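Local structure of peptidase (Yersinia bercovieri, 5NYW) at residues L[31-45]-L[194-208]. The protein probably acts as a peptidase related to the beta-subunits of the proteasome and HslV, although its function has not been established. Numbering follows the deposited sequence.
Sequences RKLHLFQQPGERTLV and DVMIYPLDSFSTEQQ
R31 meets D194 through the methylene part of its chain: CG of R31 lies 3.5 Å from OD2 of D194, the two side chains crossing at about a right angle. The charged ends stay apart, R31 NE and D194 OD2 being 5.3 Å from each other, and D194 makes its salt bridge to R210 through OD1. Next, L33 lays CD1 against the D194 carbonyl O at 3.5 Å. L35 follows on the same side of its strand, one methyl, CD2, resting 3.7 Å from M196 SD while CD1 faces the amide end of Q208. Q37 makes polar contacts with the 203-205 loop. With CG trans to its backbone N (chi1 180°) and the chain fully extended, its amide comes to T205 from the opposite direction; T205 OG1 is modelled only 2.4 Å from Q37 OE1, too short to be trusted in detail, and NE2 of Q37 makes a weak bond to F203 O. Beyond the turn, where E41 and R42 form a classic beta bulge opposite Q38, the F203 ring lies between E41 CA on one face and, toward the rim of the other, the Y198 hydroxyl, bonded to Q119. Its CE1 approaches E41 O at 3.2 Å. T43 sets CB 3.8 Å from Y198 CE1, and V45 ends the row, its CG2 4.3 Å from M196 SD. The example illustrates how two stacked antiparallel sheets pack face to face, as in the beta-sandwich core of Ntn hydrolases of the proteasome family.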
loop_
_atom_site.group_PDB
_atom_site.type_symbol
_atom_site.label_atom_id
_atom_site.label_comp_id
_atom_site.label_asym_id
_atom_site.label_seq_id
_atom_site.Cartn_x
_atom_site.Cartn_y
_atom_site.Cartn_z
ATOM N N ARG L 31 -37.923 13.342 20.077
ATOM C CA ARG L 31 -38.129 14.524 19.243
ATOM C C ARG L 31 -37.167 14.543 18.032
ATOM O O ARG L 31 -35.967 14.286 18.173
ATOM C CB ARG L 31 -38.018 15.779 20.104
ATOM C CG ARG L 31 -38.315 17.077 19.397
ATOM C CD ARG L 31 -38.613 18.141 20.422
ATOM N NE ARG L 31 -37.532 18.219 21.389
ATOM C CZ ARG L 31 -36.483 19.021 21.267
ATOM N NH1 ARG L 31 -36.381 19.815 20.207
ATOM N NH2 ARG L 31 -35.534 19.020 22.198
ATOM N N LYS L 32 -37.717 14.851 16.852
ATOM C CA LYS L 32 -36.998 14.806 15.573
ATOM C C LYS L 32 -36.975 16.181 14.897
ATOM O O LYS L 32 -36.829 16.316 13.675
ATOM C CB LYS L 32 -37.635 13.759 14.639
ATOM C CG LYS L 32 -37.601 12.320 15.176
ATOM C CD LYS L 32 -38.328 11.349 14.263
ATOM C CE LYS L 32 -38.335 9.931 14.837
ATOM N NZ LYS L 32 -36.978 9.330 15.028
ATOM N N LEU L 33 -37.171 17.201 15.716
ATOM C CA LEU L 33 -37.091 18.579 15.261
ATOM C C LEU L 33 -36.407 19.406 16.358
ATOM O O LEU L 33 -36.962 19.591 17.446
ATOM C CB LEU L 33 -38.476 19.120 14.923
ATOM C CG LEU L 33 -38.578 20.453 14.176
ATOM C CD1 LEU L 33 -39.907 20.479 13.450
ATOM C CD2 LEU L 33 -38.459 21.669 15.109
ATOM N N HIS L 34 -35.207 19.905 16.075
ATOM C CA HIS L 34 -34.448 20.644 17.079
ATOM C C HIS L 34 -34.153 22.047 16.582
ATOM O O HIS L 34 -34.057 22.266 15.375
ATOM C CB HIS L 34 -33.172 19.880 17.425
ATOM C CG HIS L 34 -33.432 18.589 18.145
ATOM N ND1 HIS L 34 -33.492 18.506 19.521
ATOM C CD2 HIS L 34 -33.702 17.352 17.682
ATOM C CE1 HIS L 34 -33.753 17.259 19.871
ATOM N NE2 HIS L 34 -33.898 16.536 18.776
ATOM N N LEU L 35 -34.035 23.002 17.505
ATOM C CA LEU L 35 -33.951 24.418 17.119
ATOM C C LEU L 35 -32.647 25.088 17.506
ATOM O O LEU L 35 -32.148 24.896 18.610
ATOM C CB LEU L 35 -35.093 25.213 17.753
ATOM C CG LEU L 35 -36.502 25.120 17.172
ATOM C CD1 LEU L 35 -37.455 25.860 18.091
ATOM C CD2 LEU L 35 -36.559 25.687 15.768
ATOM N N PHE L 36 -32.111 25.907 16.609
ATOM C CA PHE L 36 -30.963 26.731 16.974
ATOM C C PHE L 36 -31.275 28.191 16.688
ATOM O O PHE L 36 -31.351 28.615 15.523
ATOM C CB PHE L 36 -29.688 26.278 16.243
ATOM C CG PHE L 36 -29.289 24.869 16.566
ATOM C CD1 PHE L 36 -29.900 23.798 15.941
ATOM C CD2 PHE L 36 -28.348 24.615 17.545
ATOM C CE1 PHE L 36 -29.544 22.496 16.247
ATOM C CE2 PHE L 36 -27.986 23.325 17.869
ATOM C CZ PHE L 36 -28.589 22.254 17.219
ATOM N N GLN L 37 -31.495 28.943 17.767
ATOM C CA GLN L 37 -32.037 30.281 17.645
ATOM C C GLN L 37 -31.240 31.378 18.367
ATOM O O GLN L 37 -30.905 31.243 19.542
ATOM C CB GLN L 37 -33.472 30.318 18.153
ATOM C CG GLN L 37 -34.036 31.718 18.033
ATOM C CD GLN L 37 -35.438 31.851 18.521
ATOM O OE1 GLN L 37 -35.929 31.016 19.284
ATOM N NE2 GLN L 37 -36.120 32.893 18.056
ATOM N N GLN L 38 -30.972 32.471 17.657
ATOM C CA GLN L 38 -30.495 33.698 18.284
ATOM C C GLN L 38 -31.419 34.817 17.839
ATOM O O GLN L 38 -31.327 35.277 16.696
ATOM C CB GLN L 38 -29.062 34.023 17.908
ATOM C CG GLN L 38 -28.473 35.169 18.718
ATOM C CD GLN L 38 -26.956 35.164 18.711
ATOM O OE1 GLN L 38 -26.332 34.212 18.242
ATOM N NE2 GLN L 38 -26.351 36.227 19.244
ATOM N N PRO L 39 -32.318 35.255 18.739
ATOM C CA PRO L 39 -33.397 36.205 18.435
ATOM C C PRO L 39 -32.931 37.473 17.704
ATOM O O PRO L 39 -31.999 38.168 18.132
ATOM C CB PRO L 39 -33.976 36.537 19.818
ATOM C CG PRO L 39 -32.967 36.068 20.817
ATOM C CD PRO L 39 -32.313 34.880 20.164
ATOM N N GLY L 40 -33.599 37.746 16.584
ATOM C CA GLY L 40 -33.311 38.890 15.743
ATOM C C GLY L 40 -32.196 38.672 14.741
ATOM O O GLY L 40 -31.911 39.544 13.917
ATOM N N GLU L 41 -31.564 37.506 14.793
ATOM C CA GLU L 41 -30.400 37.261 13.950
ATOM C C GLU L 41 -30.378 35.951 13.175
ATOM O O GLU L 41 -29.958 35.916 12.020
ATOM C CB GLU L 41 -29.139 37.337 14.803
ATOM C CG GLU L 41 -27.867 37.397 13.980
ATOM C CD GLU L 41 -27.265 36.023 13.744
ATOM O OE1 GLU L 41 -27.441 35.154 14.622
ATOM O OE2 GLU L 41 -26.607 35.817 12.700
ATOM N N ARG L 42 -30.819 34.872 13.809
ATOM C CA ARG L 42 -30.702 33.561 13.185
ATOM C C ARG L 42 -31.669 32.519 13.715
ATOM O O ARG L 42 -31.964 32.487 14.905
ATOM C CB ARG L 42 -29.249 33.126 13.382
ATOM C CG ARG L 42 -28.870 31.682 13.359
ATOM C CD ARG L 42 -27.442 31.572 13.949
ATOM N NE ARG L 42 -26.613 32.648 13.403
ATOM C CZ ARG L 42 -25.471 32.482 12.736
ATOM N NH1 ARG L 42 -24.948 31.275 12.559
ATOM N NH2 ARG L 42 -24.840 33.537 12.253
ATOM N N THR L 43 -32.176 31.685 12.806
ATOM C CA THR L 43 -33.022 30.542 13.146
ATOM C C THR L 43 -32.718 29.323 12.273
ATOM O O THR L 43 -32.941 29.336 11.067
ATOM C CB THR L 43 -34.517 30.900 13.038
ATOM O OG1 THR L 43 -34.818 31.929 13.989
ATOM C CG2 THR L 43 -35.382 29.687 13.358
ATOM N N LEU L 44 -32.182 28.281 12.886
ATOM C CA LEU L 44 -31.824 27.059 12.177
ATOM C C LEU L 44 -32.579 25.852 12.738
ATOM O O LEU L 44 -32.645 25.665 13.960
ATOM C CB LEU L 44 -30.325 26.822 12.261
ATOM C CG LEU L 44 -29.413 27.503 11.245
ATOM C CD1 LEU L 44 -29.498 29.017 11.294
ATOM C CD2 LEU L 44 -27.982 27.038 11.492
ATOM N N VAL L 45 -33.151 25.055 11.837
ATOM C CA VAL L 45 -33.902 23.847 12.182
ATOM C C VAL L 45 -33.223 22.593 11.652
ATOM O O VAL L 45 -32.875 22.515 10.466
ATOM C CB VAL L 45 -35.343 23.895 11.620
ATOM C CG1 VAL L 45 -36.094 22.607 11.940
ATOM C CG2 VAL L 45 -36.083 25.091 12.179
ATOM N N ASP L 194 -44.106 17.095 15.729
ATOM C CA ASP L 194 -43.491 18.382 16.042
ATOM C C ASP L 194 -43.448 19.156 14.747
ATOM O O ASP L 194 -42.941 18.663 13.739
ATOM C CB ASP L 194 -42.105 18.201 16.661
ATOM C CG ASP L 194 -42.170 17.609 18.079
ATOM O OD1 ASP L 194 -42.854 18.173 18.974
ATOM O OD2 ASP L 194 -41.554 16.545 18.287
ATOM N N VAL L 195 -44.077 20.326 14.756
ATOM C CA VAL L 195 -44.199 21.165 13.577
ATOM C C VAL L 195 -43.767 22.613 13.841
ATOM O O VAL L 195 -43.683 23.063 14.985
ATOM C CB VAL L 195 -45.657 21.167 13.052
ATOM C CG1 VAL L 195 -46.170 19.749 12.824
ATOM C CG2 VAL L 195 -46.567 21.908 14.011
ATOM N N MET L 196 -43.470 23.337 12.772
ATOM C CA MET L 196 -43.138 24.744 12.887
ATOM C C MET L 196 -43.335 25.518 11.591
ATOM O O MET L 196 -43.054 25.015 10.510
ATOM C CB MET L 196 -41.702 24.917 13.357
ATOM C CG MET L 196 -41.265 26.353 13.301
ATOM S SD MET L 196 -39.671 26.586 14.022
ATOM C CE MET L 196 -39.245 28.187 13.337
ATOM N N ILE L 197 -43.838 26.736 11.708
ATOM C CA ILE L 197 -43.859 27.657 10.588
ATOM C C ILE L 197 -42.844 28.774 10.843
ATOM O O ILE L 197 -42.877 29.416 11.894
ATOM C CB ILE L 197 -45.231 28.279 10.391
ATOM C CG1 ILE L 197 -46.267 27.207 10.082
ATOM C CG2 ILE L 197 -45.151 29.362 9.323
ATOM C CD1 ILE L 197 -47.678 27.755 9.946
ATOM N N TYR L 198 -41.925 28.975 9.902
ATOM C CA TYR L 198 -40.979 30.082 9.981
ATOM C C TYR L 198 -41.215 31.087 8.865
ATOM O O TYR L 198 -40.873 30.834 7.703
ATOM C CB TYR L 198 -39.532 29.602 9.898
ATOM C CG TYR L 198 -38.574 30.777 9.893
ATOM C CD1 TYR L 198 -38.169 31.379 11.083
ATOM C CD2 TYR L 198 -38.116 31.322 8.694
ATOM C CE1 TYR L 198 -37.319 32.464 11.075
ATOM C CE2 TYR L 198 -37.276 32.404 8.680
ATOM C CZ TYR L 198 -36.875 32.972 9.871
ATOM O OH TYR L 198 -36.019 34.049 9.830
ATOM N N PRO L 199 -41.800 32.235 9.203
ATOM C CA PRO L 199 -41.981 33.300 8.204
ATOM C C PRO L 199 -40.678 34.042 7.843
ATOM O O PRO L 199 -39.814 34.260 8.697
ATOM C CB PRO L 199 -42.998 34.235 8.868
ATOM C CG PRO L 199 -42.923 33.942 10.326
ATOM C CD PRO L 199 -42.482 32.518 10.479
ATOM N N LEU L 200 -40.539 34.382 6.564
ATOM C CA LEU L 200 -39.378 35.096 6.055
ATOM C C LEU L 200 -39.051 36.341 6.881
ATOM O O LEU L 200 -39.929 37.114 7.249
ATOM C CB LEU L 200 -39.594 35.478 4.582
ATOM C CG LEU L 200 -38.552 36.388 3.914
ATOM C CD1 LEU L 200 -37.190 35.716 3.860
ATOM C CD2 LEU L 200 -39.009 36.811 2.510
ATOM N N ASP L 201 -37.770 36.479 7.201
ATOM C CA ASP L 201 -37.217 37.640 7.897
ATOM C C ASP L 201 -37.758 37.836 9.322
ATOM O O ASP L 201 -37.517 38.870 9.933
ATOM C CB ASP L 201 -37.429 38.931 7.091
ATOM C CG ASP L 201 -36.631 38.956 5.797
ATOM O OD1 ASP L 201 -35.528 38.379 5.770
ATOM O OD2 ASP L 201 -37.058 39.638 4.835
ATOM N N SER L 202 -38.472 36.854 9.859
ATOM C CA SER L 202 -39.017 36.987 11.206
ATOM C C SER L 202 -38.001 36.632 12.285
ATOM O O SER L 202 -38.030 37.197 13.375
ATOM C CB SER L 202 -40.245 36.094 11.394
ATOM O OG SER L 202 -39.857 34.736 11.528
ATOM N N PHE L 203 -37.133 35.665 11.985
ATOM C CA PHE L 203 -36.185 35.119 12.958
ATOM C C PHE L 203 -36.898 34.738 14.234
ATOM O O PHE L 203 -36.423 34.989 15.348
ATOM C CB PHE L 203 -35.023 36.079 13.211
ATOM C CG PHE L 203 -34.227 36.360 11.977
ATOM C CD1 PHE L 203 -33.382 35.385 11.460
ATOM C CD2 PHE L 203 -34.339 37.572 11.313
ATOM C CE1 PHE L 203 -32.649 35.627 10.315
ATOM C CE2 PHE L 203 -33.618 37.809 10.163
ATOM C CZ PHE L 203 -32.780 36.832 9.662
ATOM N N SER L 204 -38.061 34.127 14.039
ATOM C CA SER L 204 -38.902 33.734 15.147
ATOM C C SER L 204 -39.125 32.228 15.205
ATOM O O SER L 204 -39.232 31.560 14.177
ATOM C CB SER L 204 -40.248 34.448 15.044
ATOM O OG SER L 204 -41.202 33.842 15.889
ATOM N N THR L 205 -39.152 31.704 16.426
ATOM C CA THR L 205 -39.525 30.320 16.690
ATOM C C THR L 205 -40.850 30.300 17.456
ATOM O O THR L 205 -41.149 29.362 18.202
ATOM C CB THR L 205 -38.451 29.570 17.472
ATOM O OG1 THR L 205 -38.157 30.286 18.679
ATOM C CG2 THR L 205 -37.183 29.456 16.633
ATOM N N GLU L 206 -41.615 31.373 17.294
ATOM C CA GLU L 206 -42.863 31.540 18.010
ATOM C C GLU L 206 -43.878 30.510 17.520
ATOM O O GLU L 206 -44.675 29.987 18.296
ATOM C CB GLU L 206 -43.402 32.967 17.819
ATOM C CG GLU L 206 -44.671 33.274 18.597
ATOM C CD GLU L 206 -44.454 33.276 20.106
ATOM O OE1 GLU L 206 -43.288 33.408 20.558
ATOM O OE2 GLU L 206 -45.454 33.116 20.838
ATOM N N GLN L 207 -43.839 30.217 16.225
ATOM C CA GLN L 207 -44.756 29.254 15.645
ATOM C C GLN L 207 -44.177 27.836 15.620
ATOM O O GLN L 207 -44.095 27.213 14.561
ATOM C CB GLN L 207 -45.167 29.683 14.238
ATOM C CG GLN L 207 -45.947 30.977 14.201
ATOM C CD GLN L 207 -46.454 31.332 12.812
ATOM O OE1 GLN L 207 -47.409 30.740 12.303
ATOM N NE2 GLN L 207 -45.814 32.318 12.194
ATOM N N GLN L 208 -43.777 27.338 16.790
ATOM C CA GLN L 208 -43.412 25.934 16.951
ATOM C C GLN L 208 -44.483 25.217 17.760
ATOM O O GLN L 208 -44.888 25.710 18.809
ATOM C CB GLN L 208 -42.094 25.773 17.661
ATOM C CG GLN L 208 -41.641 24.343 17.628
ATOM C CD GLN L 208 -40.603 24.039 18.671
ATOM O OE1 GLN L 208 -40.136 24.931 19.382
ATOM N NE2 GLN L 208 -40.230 22.768 18.775
#